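Polyketide biosynthesis 3-hydroxy-3-methylglutaryl-ACP synthase PksG (Bacillus subtilis, PDB 4YXT) catalyses the aldol condensation of acetyl-ACP with a beta-ketothioester polyketide intermediate, a step in the biosynthesis of the antibiotic bacillaene. Local coordinates at residues D50-T53 and F54-A58; L215-M218 and S219-C223; F350-E353 and K354-R358. The protein carries 1 engineered substitution. One frame throughout, in Å; residues are numbered along the deposited sequence.

Overall arrangement
All three contacts are local, each made along or at the end of one helix: interaction 1 opens helix 51-64, interaction 2 lies in helix 213-234, and interaction 3 fills the short helix 352-357. Interactions 1 and 3 are neighbours, with centres 16 Å apart and nearest atoms about 7 Å apart; F12 bridges them, meeting the rings of both F54 and H355. Interaction 2 is across the chain's centre from both, their centres 30 and 32 Å away. Its Y220 side chain comes about 4 Å from that of H250, a proton donor/acceptor by similarity, whereas the P51 side chain of interaction 1 is about 9 Å from that of A82, an engineered residue at a position assigned by similarity as a proton donor/acceptor.

Interaction 1: D50-T53 and F54-A58; sequences DPVT and FGVNA
F54 N donates to D50 O (3.0 Å), the first of four i to i+4 backbone bonds that run on through G55, V56 and N57. The bond from V56 N to V52 O is the shortest at 2.7 Å, and nearly straight at 174°.

Side-chain bonds close the helix start. T53 N gives its hydrogen to D50 OD1 (2.8 Å), and D50 N returns one to T53 OG1 (2.8 Å). This reciprocal pair is a capping box, with D50 as N-cap of helix 51-64; T53 reaches back because its OG1 sits between its backbone N and carbonyl carbon (chi1 68°). The other carboxylate oxygen, OD2, is held by R414 in a salt bridge and by the hydroxyl of Y416, tying the cap to strand 413-419.

Among the ring and apolar contacts, the F54 ring turns an edge to D50 O, with CD1 3.4 Å from that oxygen, and meets F12 edge-to-face. V52 and V56 lie side by side, pointing the same way, V52 CG1 4.1 Å from V56 CG2, and both rest on I95 of helix 91-99. The amide oxygen of N57 leaves the turn to accept from the backbone N of L404.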
ATOM      1  N   ASP A  50       5.277 -18.211  -5.480  1.00 26.21           N
ATOM      2  CA  ASP A  50       4.276 -17.245  -5.134  1.00 25.11           C
ATOM      3  C   ASP A  50       4.932 -15.867  -5.205  1.00 23.92           C
ATOM      4  O   ASP A  50       6.070 -15.754  -5.616  1.00 22.95           O
ATOM      5  CB  ASP A  50       3.660 -17.587  -3.783  1.00 26.96           C
ATOM      6  CG  ASP A  50       4.544 -17.256  -2.623  1.00 27.03           C
ATOM      7  OD1 ASP A  50       5.656 -16.719  -2.806  1.00 25.74           O
ATOM      8  OD2 ASP A  50       4.047 -17.478  -1.507  1.00 27.80           O
ATOM      9  N   PRO A  51       4.193 -14.804  -4.886  1.00 23.70           N
ATOM     10  CA  PRO A  51       4.906 -13.494  -4.916  1.00 23.11           C
ATOM     11  C   PRO A  51       6.053 -13.279  -3.948  1.00 20.24           C
ATOM     12  O   PRO A  51       6.878 -12.373  -4.169  1.00 25.28           O
ATOM     13  CB  PRO A  51       3.792 -12.504  -4.619  1.00 22.85           C
ATOM     14  CG  PRO A  51       2.566 -13.213  -5.115  1.00 22.96           C
ATOM     15  CD  PRO A  51       2.738 -14.652  -4.809  1.00 20.99           C
ATOM     16  N   VAL A  52       6.058 -13.981  -2.833  1.00 20.71           N
ATOM     17  CA  VAL A  52       7.221 -13.963  -1.923  1.00 20.82           C
ATOM     18  C   VAL A  52       8.454 -14.597  -2.594  1.00 20.72           C
ATOM     19  O   VAL A  52       9.528 -14.001  -2.670  1.00 23.22           O
ATOM     20  CB  VAL A  52       6.916 -14.729  -0.625  1.00 19.06           C
ATOM     21  CG1 VAL A  52       8.142 -14.704   0.272  1.00 17.21           C
ATOM     22  CG2 VAL A  52       5.673 -14.110   0.053  1.00 18.98           C
ATOM     23  N   THR A  53       8.268 -15.781  -3.154  1.00 18.93           N
ATOM     24  CA  THR A  53       9.368 -16.450  -3.805  1.00 20.75           C
ATOM     25  C   THR A  53       9.879 -15.580  -4.917  1.00 21.62           C
ATOM     26  O   THR A  53      11.094 -15.420  -5.056  1.00 21.10           O
ATOM     27  CB  THR A  53       9.000 -17.857  -4.336  1.00 21.41           C
ATOM     28  OG1 THR A  53       8.070 -17.757  -5.421  1.00 22.55           O
ATOM     29  CG2 THR A  53       8.389 -18.717  -3.203  1.00 21.63           C
ATOM     30  N   PHE A  54       8.944 -15.002  -5.682  1.00 21.52           N
ATOM     31  CA  PHE A  54       9.313 -14.205  -6.853  1.00 22.82           C
ATOM     32  C   PHE A  54      10.062 -12.983  -6.386  1.00 21.80           C
ATOM     33  O   PHE A  54      11.067 -12.674  -6.992  1.00 21.28           O
ATOM     34  CB  PHE A  54       8.108 -13.770  -7.705  1.00 24.09           C
ATOM     35  CG  PHE A  54       7.847 -14.642  -8.886  1.00 26.98           C
ATOM     36  CD1 PHE A  54       7.378 -15.912  -8.723  1.00 28.69           C
ATOM     37  CD2 PHE A  54       8.069 -14.168 -10.180  1.00 31.78           C
ATOM     38  CE1 PHE A  54       7.137 -16.736  -9.831  1.00 34.22           C
ATOM     39  CE2 PHE A  54       7.837 -14.964 -11.295  1.00 31.67           C
ATOM     40  CZ  PHE A  54       7.373 -16.257 -11.120  1.00 35.31           C
ATOM     41  N   GLY A  55       9.590 -12.331  -5.299  1.00 19.28           N
ATOM     42  CA  GLY A  55      10.257 -11.142  -4.740  1.00 17.65           C
ATOM     43  C   GLY A  55      11.635 -11.421  -4.099  1.00 18.16           C
ATOM     44  O   GLY A  55      12.599 -10.651  -4.287  1.00 19.32           O
ATOM     45  N   VAL A  56      11.724 -12.485  -3.312  1.00 17.33           N
ATOM     46  CA  VAL A  56      13.011 -12.896  -2.675  1.00 18.65           C
ATOM     47  C   VAL A  56      14.017 -13.220  -3.717  1.00 18.62           C
ATOM     48  O   VAL A  56      15.122 -12.670  -3.713  1.00 16.93           O
ATOM     49  CB  VAL A  56      12.810 -14.039  -1.704  1.00 16.84           C
ATOM     50  CG1 VAL A  56      14.119 -14.676  -1.209  1.00 17.40           C
ATOM     51  CG2 VAL A  56      11.999 -13.511  -0.514  1.00 17.14           C
ATOM     52  N   ASN A  57      13.596 -13.980  -4.705  1.00 19.91           N
ATOM     53  CA  ASN A  57      14.519 -14.301  -5.822  1.00 20.74           C
ATOM     54  C   ASN A  57      14.983 -13.082  -6.605  1.00 21.12           C
ATOM     55  O   ASN A  57      16.122 -13.049  -7.028  1.00 21.64           O
ATOM     56  CB  ASN A  57      13.908 -15.359  -6.716  1.00 20.56           C
ATOM     57  CG  ASN A  57      13.665 -16.635  -5.966  1.00 19.76           C
ATOM     58  OD1 ASN A  57      14.411 -16.966  -5.066  1.00 21.80           O
ATOM     59  ND2 ASN A  57      12.630 -17.338  -6.305  1.00 21.83           N
ATOM     60  N   ALA A  58      14.144 -12.062  -6.772  1.00 20.78           N
ATOM     61  CA  ALA A  58      14.647 -10.836  -7.391  1.00 21.70           C
ATOM     62  C   ALA A  58      15.611 -10.084  -6.492  1.00 20.63           C
ATOM     63  O   ALA A  58      16.588  -9.531  -6.973  1.00 24.29           O
ATOM     64  CB  ALA A  58      13.496  -9.931  -7.861  1.00 22.13           C
TER

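Interaction 2: L215-M218 and S219-C223; sequences LSLM and SYLDC
L215 O to M218 O accept in order from the backbone N of S219 to D222, a regular i to i+4 alpha-helical pattern near the start of helix 213-234. The bond from D222 N to M218 O is 2.8 Å with a nearly straight angle of 172° at the hydrogen, and that from L221 N to L217 O is longer, at 3.0 Å.

The S219 side chain folds back on this backbone. Its OG is placed between the backbone N and the carbonyl carbon (chi1 54°), which puts it 3.1 Å from L215 O and also 3.1 Å from S216 O. The same oxygen is hydrogen-bonded to the hydroxyl of Y326, so this buried polar group joins the helix to strand 319-327.

One turn apart, L217 and L221 run side by side and point the same way. Their CD1 methyls meet at 3.5 Å, close packing for two methyl groups, while L221 CG lies 3.3 Å from L217 O. L217 packs on M256 and L221 on A260, both of helix 254-267.

Y220 has CG anti to its backbone N (chi1 -176°), and its ring is carried away from the preceding turn; only the root stays behind, with CB 3.2 Å from S216 O. The ring meets F324 edge-to-face, and its hydroxyl bonds to the backbone O of H250. This bond places the helix beside the active site and probably helps to position the H250 backbone. The catalytic roles there are assigned by similarity: H250 as proton donor/acceptor and C114 as the residue that carries the acyl-thioester intermediate, the chemistry of the thiolase-like HMG-CoA synthase family.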
ATOM      1  N   LEU A 215     -11.245   0.340 -23.376  1.00 37.08           N
ATOM      2  CA  LEU A 215     -11.148   1.397 -22.362  1.00 34.20           C
ATOM      3  C   LEU A 215      -9.737   1.590 -21.789  1.00 31.17           C
ATOM      4  O   LEU A 215      -9.255   2.745 -21.672  1.00 27.94           O
ATOM      5  CB  LEU A 215     -12.127   1.096 -21.233  1.00 34.82           C
ATOM      6  CG  LEU A 215     -12.418   2.262 -20.311  1.00 32.86           C
ATOM      7  CD1 LEU A 215     -12.913   3.447 -21.120  1.00 34.22           C
ATOM      8  CD2 LEU A 215     -13.432   1.811 -19.259  1.00 35.02           C
ATOM      9  N   SER A 216      -9.084   0.482 -21.420  1.00 30.96           N
ATOM     10  CA  SER A 216      -7.709   0.535 -20.845  1.00 34.15           C
ATOM     11  C   SER A 216      -6.775   1.234 -21.778  1.00 32.27           C
ATOM     12  O   SER A 216      -5.945   2.073 -21.363  1.00 29.41           O
ATOM     13  CB  SER A 216      -7.142  -0.859 -20.549  1.00 37.74           C
ATOM     14  OG  SER A 216      -8.155  -1.686 -19.993  1.00 46.84           O
ATOM     15  N   LEU A 217      -6.930   0.904 -23.059  1.00 34.39           N
ATOM     16  CA  LEU A 217      -6.127   1.521 -24.106  1.00 34.91           C
ATOM     17  C   LEU A 217      -6.294   3.042 -24.154  1.00 29.88           C
ATOM     18  O   LEU A 217      -5.304   3.791 -24.126  1.00 30.05           O
ATOM     19  CB  LEU A 217      -6.435   0.855 -25.465  1.00 39.93           C
ATOM     20  CG  LEU A 217      -5.835   1.584 -26.676  1.00 42.30           C
ATOM     21  CD1 LEU A 217      -4.344   1.790 -26.471  1.00 40.57           C
ATOM     22  CD2 LEU A 217      -6.145   0.826 -27.976  1.00 44.47           C
ATOM     23  N   MET A 218      -7.537   3.513 -24.185  1.00 31.03           N
ATOM     24  CA  MET A 218      -7.826   4.946 -24.198  1.00 29.64           C
ATOM     25  C   MET A 218      -7.290   5.592 -22.947  1.00 27.66           C
ATOM     26  O   MET A 218      -6.717   6.684 -23.029  1.00 24.11           O
ATOM     27  CB  MET A 218      -9.328   5.269 -24.211  1.00 35.64           C
ATOM     28  CG  MET A 218     -10.059   5.455 -25.514  1.00 45.46           C
ATOM     29  SD  MET A 218     -11.821   5.719 -25.070  1.00 63.28           S
ATOM     30  CE  MET A 218     -12.611   4.170 -25.518  1.00 58.01           C
ATOM     31  N   SER A 219      -7.550   4.994 -21.771  1.00 27.90           N
ATOM     32  CA  SER A 219      -7.082   5.635 -20.524  1.00 26.01           C
ATOM     33  C   SER A 219      -5.535   5.662 -20.415  1.00 21.39           C
ATOM     34  O   SER A 219      -4.918   6.707 -20.138  1.00 20.53           O
ATOM     35  CB  SER A 219      -7.752   5.046 -19.301  1.00 28.42           C
ATOM     36  OG  SER A 219      -7.612   3.652 -19.262  1.00 37.77           O
ATOM     37  N   TYR A 220      -4.886   4.562 -20.726  1.00 20.66           N
ATOM     38  CA  TYR A 220      -3.427   4.580 -20.874  1.00 21.48           C
ATOM     39  C   TYR A 220      -2.938   5.707 -21.738  1.00 21.87           C
ATOM     40  O   TYR A 220      -2.016   6.403 -21.363  1.00 20.81           O
ATOM     41  CB  TYR A 220      -2.951   3.251 -21.456  1.00 24.05           C
ATOM     42  CG  TYR A 220      -1.462   3.047 -21.596  1.00 22.63           C
ATOM     43  CD1 TYR A 220      -0.712   3.735 -22.558  1.00 24.33           C
ATOM     44  CD2 TYR A 220      -0.794   2.147 -20.760  1.00 22.78           C
ATOM     45  CE1 TYR A 220       0.669   3.493 -22.712  1.00 24.89           C
ATOM     46  CE2 TYR A 220       0.570   1.909 -20.899  1.00 23.05           C
ATOM     47  CZ  TYR A 220       1.298   2.577 -21.859  1.00 23.36           C
ATOM     48  OH  TYR A 220       2.638   2.353 -21.968  1.00 24.28           O
ATOM     49  N   LEU A 221      -3.533   5.887 -22.917  1.00 22.85           N
ATOM     50  CA  LEU A 221      -3.057   6.934 -23.841  1.00 23.90           C
ATOM     51  C   LEU A 221      -3.408   8.332 -23.355  1.00 24.46           C
ATOM     52  O   LEU A 221      -2.565   9.258 -23.379  1.00 21.14           O
ATOM     53  CB  LEU A 221      -3.626   6.730 -25.241  1.00 25.39           C
ATOM     54  CG  LEU A 221      -3.128   5.510 -25.985  1.00 27.14           C
ATOM     55  CD1 LEU A 221      -4.024   5.237 -27.207  1.00 29.77           C
ATOM     56  CD2 LEU A 221      -1.656   5.660 -26.367  1.00 25.54           C
ATOM     57  N   ASP A 222      -4.629   8.502 -22.869  1.00 24.55           N
ATOM     58  CA  ASP A 222      -4.936   9.784 -22.218  1.00 26.48           C
ATOM     59  C   ASP A 222      -3.956  10.143 -21.067  1.00 25.30           C
ATOM     60  O   ASP A 222      -3.488  11.309 -20.995  1.00 24.78           O
ATOM     61  CB  ASP A 222      -6.376   9.808 -21.766  1.00 29.59           C
ATOM     62  CG  ASP A 222      -7.371   9.726 -22.951  1.00 35.21           C
ATOM     63  OD1 ASP A 222      -6.976  10.002 -24.121  1.00 34.31           O
ATOM     64  OD2 ASP A 222      -8.561   9.374 -22.698  1.00 43.42           O
ATOM     65  N   CYS A 223      -3.591   9.161 -20.220  1.00 22.87           N
ATOM     66  CA  CYS A 223      -2.663   9.423 -19.136  1.00 24.87           C
ATOM     67  C   CYS A 223      -1.242   9.650 -19.645  1.00 26.29           C
ATOM     68  O   CYS A 223      -0.519  10.483 -19.094  1.00 21.93           O
ATOM     69  CB  CYS A 223      -2.644   8.356 -18.053  1.00 25.07           C
ATOM     70  SG  CYS A 223      -4.170   8.025 -17.083  1.00 25.97           S
TER

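Interaction 3: F350-E353 and K354-R358; sequences FGIE and KHLDR
H355 N donates to G351 O (2.9 Å), opening the three i to i+4 backbone bonds of this short helix. L356 N follows onto I352 O, and D357 N onto E353 O at 2.8 Å. G351 is the N-cap residue, with a positive phi of 60° that glycine readily adopts; K354 CB packs 3.4 Å from its carbonyl oxygen.

The apolar contact pairs I352 with L356 one turn on: I352 CG2 is 4.2 Å from L356 CD1, a loose touch. L356 CG also lies 3.5 Å from I352 O, since it stands anti to its own carbonyl carbon (chi1 -65°).

Of the polar side chains, the carboxylates of E353 and D357 stay apart, with E353 OE2 5.2 Å from D357 OD1, and D357 OD1 is answered by a salt bridge to R293. The H355 ring, by contrast, stands obliquely to I352 O; its buried ND1 has no polar partner, and NE2 bonds weakly to G14 O.

I352 packs on strand 5-12 through N10 and V11 and on D311 of helix 301-312, L356 touches R293 and V294 of helix 291-294, and the H355 ring meets that of F12 with planes about 15° apart.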
ATOM      1  N   PHE A 350      24.499  -8.368 -12.380  1.00 30.08           N
ATOM      2  CA  PHE A 350      23.381  -9.265 -12.099  1.00 27.40           C
ATOM      3  C   PHE A 350      23.089 -10.211 -13.243  1.00 27.64           C
ATOM      4  O   PHE A 350      22.405 -11.199 -13.054  1.00 28.57           O
ATOM      5  CB  PHE A 350      22.110  -8.450 -11.743  1.00 29.36           C
ATOM      6  CG  PHE A 350      22.298  -7.540 -10.551  1.00 29.66           C
ATOM      7  CD1 PHE A 350      22.595  -8.071  -9.298  1.00 30.45           C
ATOM      8  CD2 PHE A 350      22.223  -6.159 -10.683  1.00 31.27           C
ATOM      9  CE1 PHE A 350      22.788  -7.252  -8.198  1.00 31.23           C
ATOM     10  CE2 PHE A 350      22.420  -5.334  -9.585  1.00 30.19           C
ATOM     11  CZ  PHE A 350      22.705  -5.885  -8.339  1.00 30.31           C
ATOM     12  N   GLY A 351      23.556  -9.937 -14.466  1.00 30.12           N
ATOM     13  CA  GLY A 351      23.329 -10.941 -15.501  1.00 26.37           C
ATOM     14  C   GLY A 351      21.864 -11.238 -15.739  1.00 24.94           C
ATOM     15  O   GLY A 351      21.457 -12.384 -15.945  1.00 24.02           O
ATOM     16  N   ILE A 352      21.048 -10.194 -15.813  1.00 27.36           N
ATOM     17  CA  ILE A 352      19.589 -10.433 -16.029  1.00 28.16           C
ATOM     18  C   ILE A 352      19.308 -11.284 -17.269  1.00 25.12           C
ATOM     19  O   ILE A 352      18.558 -12.266 -17.190  1.00 25.42           O
ATOM     20  CB  ILE A 352      18.774  -9.106 -16.060  1.00 26.66           C
ATOM     21  CG1 ILE A 352      18.670  -8.521 -14.649  1.00 27.26           C
ATOM     22  CG2 ILE A 352      17.387  -9.337 -16.591  1.00 23.92           C
ATOM     23  CD1 ILE A 352      18.578  -6.999 -14.648  1.00 28.99           C
ATOM     24  N   GLU A 353      19.894 -10.916 -18.399  1.00 28.27           N
ATOM     25  CA  GLU A 353      19.733 -11.674 -19.670  1.00 28.71           C
ATOM     26  C   GLU A 353      20.080 -13.127 -19.484  1.00 27.91           C
ATOM     27  O   GLU A 353      19.314 -14.053 -19.820  1.00 21.20           O
ATOM     28  CB  GLU A 353      20.633 -11.082 -20.774  1.00 32.55           C
ATOM     29  CG  GLU A 353      19.870 -10.296 -21.811  1.00 40.25           C
ATOM     30  CD  GLU A 353      20.488 -10.295 -23.187  1.00 38.85           C
ATOM     31  OE1 GLU A 353      21.639  -9.882 -23.316  1.00 48.30           O
ATOM     32  OE2 GLU A 353      19.807 -10.673 -24.152  1.00 44.88           O
ATOM     33  N   LYS A 354      21.257 -13.332 -18.898  1.00 31.43           N
ATOM     34  CA  LYS A 354      21.738 -14.706 -18.626  1.00 35.28           C
ATOM     35  C   LYS A 354      20.700 -15.457 -17.770  1.00 31.80           C
ATOM     36  O   LYS A 354      20.294 -16.606 -18.038  1.00 30.99           O
ATOM     37  CB  LYS A 354      23.094 -14.573 -17.940  1.00 39.61           C
ATOM     38  CG  LYS A 354      23.969 -15.796 -17.806  1.00 48.80           C
ATOM     39  CD  LYS A 354      25.244 -15.414 -17.032  1.00 50.19           C
ATOM     40  CE  LYS A 354      25.652 -16.481 -16.030  1.00 56.67           C
ATOM     41  NZ  LYS A 354      24.640 -16.788 -14.969  1.00 60.66           N
ATOM     42  N   HIS A 355      20.182 -14.806 -16.751  1.00 28.95           N
ATOM     43  CA  HIS A 355      19.143 -15.495 -16.007  1.00 27.59           C
ATOM     44  C   HIS A 355      17.919 -15.887 -16.866  1.00 26.65           C
ATOM     45  O   HIS A 355      17.376 -16.998 -16.768  1.00 22.06           O
ATOM     46  CB  HIS A 355      18.713 -14.654 -14.800  1.00 30.65           C
ATOM     47  CG  HIS A 355      17.319 -14.940 -14.375  1.00 32.90           C
ATOM     48  ND1 HIS A 355      16.318 -13.989 -14.410  1.00 36.63           N
ATOM     49  CD2 HIS A 355      16.735 -16.091 -13.979  1.00 31.68           C
ATOM     50  CE1 HIS A 355      15.180 -14.543 -14.031  1.00 31.43           C
ATOM     51  NE2 HIS A 355      15.402 -15.819 -13.784  1.00 34.51           N
ATOM     52  N   LEU A 356      17.443 -14.960 -17.704  1.00 25.45           N
ATOM     53  CA  LEU A 356      16.294 -15.257 -18.542  1.00 23.53           C
ATOM     54  C   LEU A 356      16.603 -16.417 -19.527  1.00 27.14           C
ATOM     55  O   LEU A 356      15.741 -17.299 -19.790  1.00 22.27           O
ATOM     56  CB  LEU A 356      15.884 -14.020 -19.326  1.00 22.37           C
ATOM     57  CG  LEU A 356      15.373 -12.818 -18.502  1.00 21.49           C
ATOM     58  CD1 LEU A 356      15.165 -11.608 -19.382  1.00 21.51           C
ATOM     59  CD2 LEU A 356      14.102 -13.156 -17.795  1.00 19.16           C
ATOM     60  N   ASP A 357      17.825 -16.422 -20.068  1.00 25.94           N
ATOM     61  CA  ASP A 357      18.237 -17.582 -20.884  1.00 29.14           C
ATOM     62  C   ASP A 357      18.159 -18.957 -20.160  1.00 29.37           C
ATOM     63  O   ASP A 357      18.064 -19.965 -20.843  1.00 29.21           O
ATOM     64  CB  ASP A 357      19.655 -17.428 -21.435  1.00 28.29           C
ATOM     65  CG  ASP A 357      19.849 -16.175 -22.245  1.00 30.27           C
ATOM     66  OD1 ASP A 357      18.874 -15.660 -22.854  1.00 33.87           O
ATOM     67  OD2 ASP A 357      20.997 -15.693 -22.254  1.00 23.12           O
ATOM     68  N   ARG A 358      18.202 -19.020 -18.814  1.00 30.25           N
ATOM     69  CA  ARG A 358      18.271 -20.336 -18.128  1.00 31.63           C
ATOM     70  C   ARG A 358      16.974 -20.867 -17.630  1.00 32.99           C
ATOM     71  O   ARG A 358      16.969 -21.853 -16.897  1.00 38.25           O
ATOM     72  CB  ARG A 358      19.262 -20.353 -16.959  1.00 35.44           C
ATOM     73  CG  ARG A 358      20.368 -19.319 -17.072  1.00 39.88           C
ATOM     74  CD  ARG A 358      21.761 -19.865 -16.783  1.00 46.93           C
ATOM     75  NE  ARG A 358      22.758 -19.246 -17.663  1.00 54.17           N
ATOM     76  CZ  ARG A 358      24.079 -19.364 -17.523  1.00 69.99           C
ATOM     77  NH1 ARG A 358      24.607 -20.063 -16.526  1.00 76.84           N
ATOM     78  NH2 ARG A 358      24.890 -18.768 -18.390  1.00 74.57           N
TER